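Local coordinates for protein redox-sensing transcriptional repressor Rex (Thermoanaerobacter ethanolicus, PDB 3WG9) that probably acts as a homodimeric DNA-binding repressor that adjusts transcription to the balance between NADH and NAD+ in the cell, at residues T84-I89 with N111-F116; R17-L22 with N74-L79; T137-I142 with V167-K172. All coordinates share one frame; numbering follows the deposited sequence.

Overall arrangement
Followed from the N terminus, the three contacts lie in series along the chain; none encloses or crosses another. Interaction 2 comes first, bringing helix 68-78 back against helix 9-27 and closing a 51-residue loop that holds much of the winged-helix DNA-binding region. The chain then enters the Rossmann domain, where interaction 1 joins strands 85-90 and 110-117 across a loop of 21 residues containing helix 94-102. Interaction 3 closes a third loop, between helix 138-144 and the end of helix 159-168. Interactions 1 and 3 touch where Ile88, Lys113 and Phe116 of the sheet meet Val138, Phe141 and Ile142. Interaction 2 touches neither, its centre about 30 Å from that of interaction 3.

Interaction 1: residues T84-I89 with N111-F116; sequences TYNTII and NLKGIF
Thr87 and Leu112 face each other across two neighbouring parallel strands, the outer arms of the beta-alpha-beta unit with which this Rossmann fold begins; helix 94-102 makes the crossover between them. Five backbone hydrogen bonds lace the strands together, from Asn111 N to Tyr85 O at 2.7 Å to Phe116 N with Ile89 O at 2.9 Å. The ladder is interrupted by a beta bulge: Thr87 pairs with Leu112, yet Ile89 pairs with Ile115, leaving one extra residue in strand 110-117. There Lys113 takes near-helical backbone angles, and the buried Gly114 N finds no partner.

Packing is tight on the side of the sheet that carries Thr87, Ile89, Leu112 and Ile115. Leu112, with CG anti to its own nitrogen (chi1 -178°), carries CD1 against the CG1 branch of Ile89, 3.6 Å from CG1 itself, the two side chains meeting at about a right angle. The same methyl lies 3.5 Å from Thr87 OG1. Helix 94-102 covers this layer through Ala100, and Ile89 borders the glycine-rich turn of Gly91, Gly93 and Gly96, predicted to bind NAD+. On the other side of the sheet Ile88 and Phe116 are also buried, beneath helix 138-144.

Where the pairing begins, the side chains, though not the backbone, are looser and nearer to solvent. Thr84 offers only CB and CG2 to Asn111 OD1. The Lys113 chain, bent at chi2 (-58°), runs past Asn86 and brings CE to 3.3 Å from OD1, while NZ stays 3.9 Å from that oxygen; Asn86 ND2, for its part, is bonded to Lys146 O.

At the far end, Ile88 CG2 meets Phe116 CE2 at 3.8 Å, and Ile89 O lies in the plane of the Phe116 ring, at its edge beside CD2.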
loop_
_atom_site.group_PDB
_atom_site.type_symbol
_atom_site.label_atom_id
_atom_site.label_comp_id
_atom_site.label_asym_id
_atom_site.label_seq_id
_atom_site.Cartn_x
_atom_site.Cartn_y
_atom_site.Cartn_z
ATOM N N THR B 84 0.320 -14.106 -16.999
ATOM C CA THR B 84 1.624 -13.927 -16.321
ATOM C C THR B 84 2.249 -12.662 -16.842
ATOM O O THR B 84 2.023 -12.284 -17.995
ATOM C CB THR B 84 2.653 -15.074 -16.627
ATOM O OG1 THR B 84 2.738 -15.237 -18.044
ATOM C CG2 THR B 84 2.229 -16.387 -15.977
ATOM N N TYR B 85 3.100 -12.058 -16.011
ATOM C CA TYR B 85 3.714 -10.769 -16.309
ATOM C C TYR B 85 5.195 -10.945 -15.931
ATOM O O TYR B 85 5.525 -11.452 -14.853
ATOM C CB TYR B 85 3.084 -9.639 -15.433
ATOM C CG TYR B 85 1.599 -9.513 -15.657
ATOM C CD1 TYR B 85 1.098 -8.787 -16.740
ATOM C CD2 TYR B 85 0.705 -10.216 -14.853
ATOM C CE1 TYR B 85 -0.284 -8.757 -17.014
ATOM C CE2 TYR B 85 -0.688 -10.207 -15.114
ATOM C CZ TYR B 85 -1.160 -9.485 -16.213
ATOM O OH TYR B 85 -2.521 -9.455 -16.473
ATOM N N ASN B 86 6.068 -10.541 -16.831
ATOM C CA ASN B 86 7.513 -10.561 -16.554
ATOM C C ASN B 86 7.899 -9.245 -15.865
ATOM O O ASN B 86 7.578 -8.184 -16.381
ATOM C CB ASN B 86 8.248 -10.685 -17.869
ATOM C CG ASN B 86 7.993 -12.051 -18.552
ATOM O OD1 ASN B 86 7.598 -13.012 -17.881
ATOM N ND2 ASN B 86 8.145 -12.094 -19.876
ATOM N N THR B 87 8.566 -9.359 -14.723
ATOM C CA THR B 87 8.977 -8.244 -13.905
ATOM C C THR B 87 10.484 -8.193 -13.753
ATOM O O THR B 87 11.186 -9.216 -13.831
ATOM C CB THR B 87 8.315 -8.335 -12.505
ATOM O OG1 THR B 87 8.865 -9.451 -11.782
ATOM C CG2 THR B 87 6.778 -8.490 -12.681
ATOM N N ILE B 88 10.987 -7.009 -13.483
ATOM C CA ILE B 88 12.316 -6.835 -12.974
ATOM C C ILE B 88 12.212 -5.913 -11.796
ATOM O O ILE B 88 11.279 -5.128 -11.700
ATOM C CB ILE B 88 13.269 -6.199 -14.011
ATOM C CG1 ILE B 88 12.767 -4.831 -14.508
ATOM C CG2 ILE B 88 13.437 -7.132 -15.211
ATOM C CD1 ILE B 88 13.658 -4.187 -15.604
ATOM N N ILE B 89 13.190 -5.995 -10.904
ATOM C CA ILE B 89 13.275 -5.047 -9.784
ATOM C C ILE B 89 14.533 -4.271 -9.967
ATOM O O ILE B 89 15.610 -4.876 -10.228
ATOM C CB ILE B 89 13.352 -5.883 -8.469
ATOM C CG1 ILE B 89 11.979 -6.509 -8.249
ATOM C CG2 ILE B 89 13.716 -5.021 -7.248
ATOM C CD1 ILE B 89 11.885 -7.435 -7.009
ATOM N N ASN B 111 6.311 -12.918 -12.750
ATOM C CA ASN B 111 7.514 -13.703 -12.882
ATOM C C ASN B 111 8.768 -12.850 -12.883
ATOM O O ASN B 111 9.067 -12.205 -13.883
ATOM C CB ASN B 111 7.396 -14.570 -14.134
ATOM C CG ASN B 111 6.330 -15.670 -13.982
ATOM O OD1 ASN B 111 5.655 -16.032 -14.942
ATOM N ND2 ASN B 111 6.162 -16.174 -12.766
ATOM N N LEU B 112 9.493 -12.837 -11.772
ATOM C CA LEU B 112 10.663 -11.984 -11.658
ATOM C C LEU B 112 11.827 -12.491 -12.530
ATOM O O LEU B 112 12.316 -13.578 -12.264
ATOM C CB LEU B 112 11.150 -11.922 -10.199
ATOM C CG LEU B 112 12.356 -10.999 -9.954
ATOM C CD1 LEU B 112 12.009 -9.514 -10.193
ATOM C CD2 LEU B 112 12.844 -11.138 -8.503
ATOM N N LYS B 113 12.305 -11.682 -13.487
ATOM C CA LYS B 113 13.350 -12.092 -14.451
ATOM C C LYS B 113 14.739 -11.591 -14.144
ATOM O O LYS B 113 15.703 -12.087 -14.705
ATOM C CB LYS B 113 12.986 -11.648 -15.867
ATOM C CG LYS B 113 11.710 -12.200 -16.342
ATOM C CD LYS B 113 11.738 -13.716 -16.319
ATOM C CE LYS B 113 10.337 -14.219 -16.482
ATOM N NZ LYS B 113 10.262 -15.644 -16.906
ATOM N N GLY B 114 14.870 -10.577 -13.291
ATOM C CA GLY B 114 16.176 -9.994 -13.039
ATOM C C GLY B 114 16.050 -8.907 -11.993
ATOM O O GLY B 114 14.954 -8.340 -11.802
ATOM N N ILE B 115 17.165 -8.660 -11.314
ATOM C CA ILE B 115 17.319 -7.607 -10.348
ATOM C C ILE B 115 18.520 -6.772 -10.760
ATOM O O ILE B 115 19.534 -7.303 -11.219
ATOM C CB ILE B 115 17.529 -8.192 -8.908
ATOM C CG1 ILE B 115 16.339 -9.012 -8.429
ATOM C CG2 ILE B 115 17.953 -7.130 -7.869
ATOM C CD1 ILE B 115 16.706 -9.704 -7.088
ATOM N N PHE B 116 18.402 -5.469 -10.641
ATOM C CA PHE B 116 19.394 -4.531 -11.147
ATOM C C PHE B 116 19.859 -3.597 -10.037
ATOM O O PHE B 116 19.077 -3.167 -9.158
ATOM C CB PHE B 116 18.818 -3.773 -12.342
ATOM C CG PHE B 116 18.522 -4.690 -13.503
ATOM C CD1 PHE B 116 19.481 -4.883 -14.515
ATOM C CD2 PHE B 116 17.355 -5.459 -13.515
ATOM C CE1 PHE B 116 19.269 -5.791 -15.546
ATOM C CE2 PHE B 116 17.123 -6.348 -14.517
ATOM C CZ PHE B 116 18.087 -6.517 -15.563
#

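Interaction 2: residues R17-L22 with N74-L79; sequences RYHRYL and NLTKIL
Tyr18 opens the contact with its CB, which rests 3.7 Å from Leu75 CD1; its ring leads away, and the hydroxyl is bonded to Asp52. Here helix 9-27, whose residues 17-22 lie in the predicted helix-turn-helix region, packs against helix 68-78, the short segments running roughly antiparallel at 143° with axes 9.6 Å apart.

One residue on, His19 turns its ring toward helix 68-78. With CG swung opposite the backbone nitrogen (chi1 -176°), NE2 shares a hydrogen bond of 2.9 Å with Thr76 OG1, which lies in the ring plane. Leu75 CB also meets the ring at its edge, beside CD2, while Leu79 CD1 sits 3.7 Å from His19 CB. Tyr72 stacks on the same ring, and its carbonyl is a second partner of Thr76 OG1. Without the imidazole, as with an alanine here, Thr76 would probably lose its partner on helix 9-27 and a gap would open beside Leu75 and Leu79.

A turn later, Leu22 presses CD1 against Leu75 CD1 at 3.3 Å, closer than usual for two methyls.

The polar bond at the ring edge and the Tyr72 stack together limit the turning of the imidazole, amid leucine contacts between the two segments.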
loop_
_atom_site.group_PDB
_atom_site.type_symbol
_atom_site.label_atom_id
_atom_site.label_comp_id
_atom_site.label_asym_id
_atom_site.label_seq_id
_atom_site.Cartn_x
_atom_site.Cartn_y
_atom_site.Cartn_z
ATOM N N ARG B 17 -9.755 -5.277 -3.450
ATOM C CA ARG B 17 -10.353 -5.446 -2.116
ATOM C C ARG B 17 -11.456 -6.516 -2.176
ATOM O O ARG B 17 -11.488 -7.435 -1.342
ATOM C CB ARG B 17 -10.922 -4.133 -1.595
ATOM C CG ARG B 17 -9.906 -2.965 -1.520
ATOM C CD ARG B 17 -10.595 -1.713 -0.931
ATOM N NE ARG B 17 -11.189 -2.035 0.369
ATOM C CZ ARG B 17 -12.404 -1.642 0.765
ATOM N NH1 ARG B 17 -13.175 -0.916 -0.032
ATOM N NH2 ARG B 17 -12.830 -1.955 1.976
ATOM N N TYR B 18 -12.305 -6.514 -3.223
ATOM C CA TYR B 18 -13.300 -7.611 -3.266
ATOM C C TYR B 18 -12.614 -8.959 -3.403
ATOM O O TYR B 18 -12.977 -9.936 -2.717
ATOM C CB TYR B 18 -14.246 -7.427 -4.443
ATOM C CG TYR B 18 -14.957 -6.091 -4.495
ATOM C CD1 TYR B 18 -15.354 -5.416 -3.341
ATOM C CD2 TYR B 18 -15.297 -5.544 -5.716
ATOM C CE1 TYR B 18 -16.046 -4.205 -3.410
ATOM C CE2 TYR B 18 -16.020 -4.369 -5.795
ATOM C CZ TYR B 18 -16.379 -3.686 -4.650
ATOM O OH TYR B 18 -17.040 -2.481 -4.806
ATOM N N HIS B 19 -11.596 -9.037 -4.271
ATOM C CA HIS B 19 -10.904 -10.312 -4.563
ATOM C C HIS B 19 -10.265 -10.866 -3.264
ATOM O O HIS B 19 -10.341 -12.052 -2.930
ATOM C CB HIS B 19 -9.792 -9.989 -5.594
ATOM C CG HIS B 19 -9.040 -11.180 -6.086
ATOM N ND1 HIS B 19 -7.820 -11.568 -5.560
ATOM C CD2 HIS B 19 -9.330 -12.071 -7.063
ATOM C CE1 HIS B 19 -7.386 -12.639 -6.202
ATOM N NE2 HIS B 19 -8.286 -12.968 -7.118
ATOM N N ARG B 20 -9.600 -10.005 -2.525
ATOM C CA ARG B 20 -8.896 -10.424 -1.299
ATOM C C ARG B 20 -9.874 -10.927 -0.199
ATOM O O ARG B 20 -9.599 -11.874 0.524
ATOM C CB ARG B 20 -8.129 -9.184 -0.762
ATOM C CG ARG B 20 -7.183 -9.448 0.460
ATOM C CD ARG B 20 -6.128 -8.313 0.658
ATOM N NE ARG B 20 -6.654 -6.967 0.481
ATOM C CZ ARG B 20 -7.359 -6.291 1.394
ATOM N NH1 ARG B 20 -7.653 -6.877 2.543
ATOM N NH2 ARG B 20 -7.811 -5.041 1.176
ATOM N N TYR B 21 -11.006 -10.262 -0.050
ATOM C CA TYR B 21 -12.007 -10.681 0.913
ATOM C C TYR B 21 -12.665 -12.028 0.530
ATOM O O TYR B 21 -12.771 -12.899 1.398
ATOM C CB TYR B 21 -13.055 -9.603 1.183
ATOM C CG TYR B 21 -14.096 -10.039 2.187
ATOM C CD1 TYR B 21 -13.711 -10.498 3.450
ATOM C CD2 TYR B 21 -15.453 -10.008 1.885
ATOM C CE1 TYR B 21 -14.625 -10.928 4.385
ATOM C CE2 TYR B 21 -16.401 -10.436 2.839
ATOM C CZ TYR B 21 -15.970 -10.890 4.087
ATOM O OH TYR B 21 -16.856 -11.310 5.059
ATOM N N LEU B 22 -13.051 -12.199 -0.739
ATOM C CA LEU B 22 -13.519 -13.472 -1.306
ATOM C C LEU B 22 -12.524 -14.637 -1.205
ATOM O O LEU B 22 -12.919 -15.809 -1.041
ATOM C CB LEU B 22 -13.910 -13.285 -2.769
ATOM C CG LEU B 22 -15.307 -12.645 -2.859
ATOM C CD1 LEU B 22 -15.484 -11.904 -4.169
ATOM C CD2 LEU B 22 -16.408 -13.675 -2.660
ATOM N N ASN B 74 -14.283 -14.906 -11.109
ATOM C CA ASN B 74 -14.588 -13.757 -11.972
ATOM C C ASN B 74 -13.603 -12.603 -11.675
ATOM O O ASN B 74 -12.992 -12.063 -12.591
ATOM C CB ASN B 74 -16.040 -13.293 -11.734
ATOM C CG ASN B 74 -16.501 -12.137 -12.661
ATOM O OD1 ASN B 74 -16.173 -12.074 -13.842
ATOM N ND2 ASN B 74 -17.320 -11.238 -12.106
ATOM N N LEU B 75 -13.448 -12.251 -10.405
ATOM C CA LEU B 75 -12.518 -11.180 -10.042
ATOM C C LEU B 75 -11.053 -11.468 -10.431
ATOM O O LEU B 75 -10.322 -10.592 -10.887
ATOM C CB LEU B 75 -12.669 -10.892 -8.571
ATOM C CG LEU B 75 -13.974 -10.153 -8.297
ATOM C CD1 LEU B 75 -14.280 -10.281 -6.811
ATOM C CD2 LEU B 75 -13.817 -8.675 -8.735
ATOM N N THR B 76 -10.647 -12.719 -10.323
ATOM C CA THR B 76 -9.315 -13.108 -10.735
ATOM C C THR B 76 -9.098 -12.794 -12.203
ATOM O O THR B 76 -8.051 -12.249 -12.594
ATOM C CB THR B 76 -9.081 -14.629 -10.528
ATOM O OG1 THR B 76 -9.124 -14.902 -9.127
ATOM C CG2 THR B 76 -7.693 -15.037 -11.068
ATOM N N LYS B 77 -10.078 -13.173 -13.025
ATOM C CA LYS B 77 -10.061 -12.894 -14.457
ATOM C C LYS B 77 -10.065 -11.393 -14.739
ATOM O O LYS B 77 -9.326 -10.907 -15.593
ATOM C CB LYS B 77 -11.304 -13.537 -15.127
ATOM C CG LYS B 77 -11.528 -13.124 -16.606
ATOM C CD LYS B 77 -12.793 -13.706 -17.312
ATOM C CE LYS B 77 -14.058 -12.998 -16.826
ATOM N NZ LYS B 77 -15.018 -12.576 -17.886
ATOM N N ILE B 78 -10.964 -10.660 -14.076
ATOM C CA ILE B 78 -11.088 -9.209 -14.316
ATOM C C ILE B 78 -9.748 -8.521 -13.968
ATOM O O ILE B 78 -9.322 -7.575 -14.656
ATOM C CB ILE B 78 -12.220 -8.621 -13.428
ATOM C CG1 ILE B 78 -13.579 -9.014 -14.008
ATOM C CG2 ILE B 78 -12.169 -7.097 -13.356
ATOM C CD1 ILE B 78 -14.679 -8.849 -12.899
ATOM N N LEU B 79 -9.085 -9.017 -12.942
ATOM C CA LEU B 79 -7.817 -8.378 -12.474
ATOM C C LEU B 79 -6.603 -8.814 -13.282
ATOM O O LEU B 79 -5.484 -8.376 -12.974
ATOM C CB LEU B 79 -7.554 -8.703 -10.992
ATOM C CG LEU B 79 -8.581 -7.991 -10.124
ATOM C CD1 LEU B 79 -8.544 -8.602 -8.734
ATOM C CD2 LEU B 79 -8.273 -6.497 -10.108
#

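Interaction 3: residues T137-I142 with V167-K172; sequences TVEDFI and VRAGIK
Glu139 and Arg168 carry the ionic part of this contact, a side-on salt bridge spanning helix 138-144 and the C-terminal end of helix 159-168 in the Rossmann domain. Two nitrogens of the arginine take one carboxylate oxygen each: NE gives its hydrogen to OE1 at 2.7 Å, and NH2 gives one to OE2 at 2.8 Å. The grip is twisted, the two flat groups being turned 44° against each other. NE therefore approaches OE1 from above the carboxylate plane, whereas NH2 reaches OE2 on its syn side and much nearer that plane. Arg168 gets there with CG tucked between its backbone nitrogen and carbonyl carbon (chi1 72°), followed by a chain extended as far as NE. Arg165, one turn earlier on the same helix, forms a second salt bridge to OE2.

Beneath this charged outer edge the contacts are apolar. Ala169 CB points at the opposing helix and lies against two residues one turn apart on it, 3.8 Å from Glu139 CB and 4.0 Å from Ile142 CD1. That same Ile142 methyl meets Ile171 CD1 at 4.1 Å, the two side chains crossing at about a right angle. Leu166 continues the layer inward, and Ile88 of the central sheet closes it below Ile142.

The chain leaves helix 159-168 through a Schellman motif, in which Gly170 adopts a positive phi of 99° and the backbone turns off toward Ile171; Gly170 N bonds back to Val167 O at 2.9 Å.

The Glu139 carboxylate is thus shared by Arg168, which holds both of its oxygens, and Arg165, which adds a second bridge to OE2. With its negative charge balanced mainly by these two arginines, it is likely to stay ionised.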
loop_
_atom_site.group_PDB
_atom_site.type_symbol
_atom_site.label_atom_id
_atom_site.label_comp_id
_atom_site.label_asym_id
_atom_site.label_seq_id
_atom_site.Cartn_x
_atom_site.Cartn_y
_atom_site.Cartn_z
ATOM N N THR B 137 22.877 -2.428 -17.894
ATOM C CA THR B 137 22.411 -3.365 -18.938
ATOM C C THR B 137 20.881 -3.478 -19.016
ATOM O O THR B 137 20.352 -4.320 -19.741
ATOM C CB THR B 137 22.926 -4.777 -18.727
ATOM O OG1 THR B 137 22.441 -5.282 -17.469
ATOM C CG2 THR B 137 24.464 -4.741 -18.703
ATOM N N VAL B 138 20.173 -2.680 -18.224
ATOM C CA VAL B 138 18.747 -2.991 -18.069
ATOM C C VAL B 138 17.947 -2.741 -19.370
ATOM O O VAL B 138 16.969 -3.422 -19.648
ATOM C CB VAL B 138 18.144 -2.242 -16.830
ATOM C CG1 VAL B 138 18.049 -0.701 -17.141
ATOM C CG2 VAL B 138 16.783 -2.837 -16.463
ATOM N N GLU B 139 18.329 -1.751 -20.157
ATOM C CA GLU B 139 17.533 -1.445 -21.340
ATOM C C GLU B 139 17.562 -2.595 -22.338
ATOM O O GLU B 139 16.544 -3.002 -22.890
ATOM C CB GLU B 139 18.045 -0.157 -21.986
ATOM C CG GLU B 139 17.662 1.045 -21.141
ATOM C CD GLU B 139 18.331 2.293 -21.641
ATOM O OE1 GLU B 139 18.055 2.683 -22.796
ATOM O OE2 GLU B 139 19.111 2.886 -20.881
ATOM N N ASP B 140 18.766 -3.113 -22.553
ATOM C CA ASP B 140 18.909 -4.277 -23.406
ATOM C C ASP B 140 18.112 -5.472 -22.838
ATOM O O ASP B 140 17.429 -6.183 -23.558
ATOM C CB ASP B 140 20.389 -4.634 -23.538
ATOM C CG ASP B 140 20.599 -5.854 -24.443
ATOM O OD1 ASP B 140 20.633 -5.692 -25.684
ATOM O OD2 ASP B 140 20.711 -6.981 -23.895
ATOM N N PHE B 141 18.165 -5.642 -21.524
ATOM C CA PHE B 141 17.541 -6.799 -20.897
ATOM C C PHE B 141 16.016 -6.729 -21.099
ATOM O O PHE B 141 15.353 -7.747 -21.364
ATOM C CB PHE B 141 17.875 -6.814 -19.402
ATOM C CG PHE B 141 17.387 -8.030 -18.697
ATOM C CD1 PHE B 141 18.219 -9.141 -18.551
ATOM C CD2 PHE B 141 16.089 -8.059 -18.159
ATOM C CE1 PHE B 141 17.769 -10.278 -17.885
ATOM C CE2 PHE B 141 15.615 -9.189 -17.510
ATOM C CZ PHE B 141 16.454 -10.302 -17.369
ATOM N N ILE B 142 15.463 -5.538 -20.939
ATOM C CA ILE B 142 13.993 -5.343 -21.055
ATOM C C ILE B 142 13.489 -5.802 -22.411
ATOM O O ILE B 142 12.468 -6.479 -22.508
ATOM C CB ILE B 142 13.604 -3.859 -20.803
ATOM C CG1 ILE B 142 13.665 -3.560 -19.271
ATOM C CG2 ILE B 142 12.249 -3.560 -21.442
ATOM C CD1 ILE B 142 13.709 -2.018 -18.999
ATOM N N VAL B 167 11.300 3.398 -19.522
ATOM C CA VAL B 167 10.346 3.851 -20.540
ATOM C C VAL B 167 10.925 3.819 -21.973
ATOM O O VAL B 167 10.315 3.255 -22.898
ATOM C CB VAL B 167 9.829 5.280 -20.172
ATOM C CG1 VAL B 167 9.111 5.936 -21.329
ATOM C CG2 VAL B 167 8.905 5.215 -18.897
ATOM N N ARG B 168 12.117 4.353 -22.178
ATOM C CA ARG B 168 12.617 4.355 -23.565
ATOM C C ARG B 168 12.970 2.932 -24.019
ATOM O O ARG B 168 12.978 2.667 -25.222
ATOM C CB ARG B 168 13.819 5.278 -23.727
ATOM C CG ARG B 168 15.075 4.777 -23.100
ATOM C CD ARG B 168 16.201 5.805 -23.293
ATOM N NE ARG B 168 17.395 5.317 -22.627
ATOM C CZ ARG B 168 18.386 6.108 -22.215
ATOM N NH1 ARG B 168 18.332 7.410 -22.444
ATOM N NH2 ARG B 168 19.461 5.596 -21.647
ATOM N N ALA B 169 13.186 1.996 -23.070
ATOM C CA ALA B 169 13.425 0.618 -23.473
ATOM C C ALA B 169 12.149 -0.147 -23.765
ATOM O O ALA B 169 12.217 -1.322 -24.154
ATOM C CB ALA B 169 14.298 -0.141 -22.464
ATOM N N GLY B 170 10.995 0.515 -23.606
ATOM C CA GLY B 170 9.727 -0.114 -23.919
ATOM C C GLY B 170 8.933 -0.699 -22.766
ATOM O O GLY B 170 8.062 -1.525 -22.969
ATOM N N ILE B 171 9.285 -0.340 -21.536
ATOM C CA ILE B 171 8.541 -0.894 -20.378
ATOM C C ILE B 171 7.066 -0.514 -20.463
ATOM O O ILE B 171 6.705 0.557 -20.968
ATOM C CB ILE B 171 9.159 -0.412 -18.999
ATOM C CG1 ILE B 171 8.836 -1.428 -17.891
ATOM C CG2 ILE B 171 8.629 0.964 -18.562
ATOM C CD1 ILE B 171 9.795 -2.529 -17.897
ATOM N N LYS B 172 6.176 -1.374 -19.972
ATOM C CA LYS B 172 4.724 -1.028 -20.072
ATOM C C LYS B 172 4.136 -0.461 -18.786
ATOM O O LYS B 172 3.113 0.240 -18.799
ATOM C CB LYS B 172 3.871 -2.242 -20.474
ATOM C CG LYS B 172 4.315 -2.910 -21.829
ATOM C CD LYS B 172 3.354 -4.109 -22.110
ATOM C CE LYS B 172 3.569 -4.721 -23.513
ATOM N NZ LYS B 172 4.953 -5.244 -23.653
#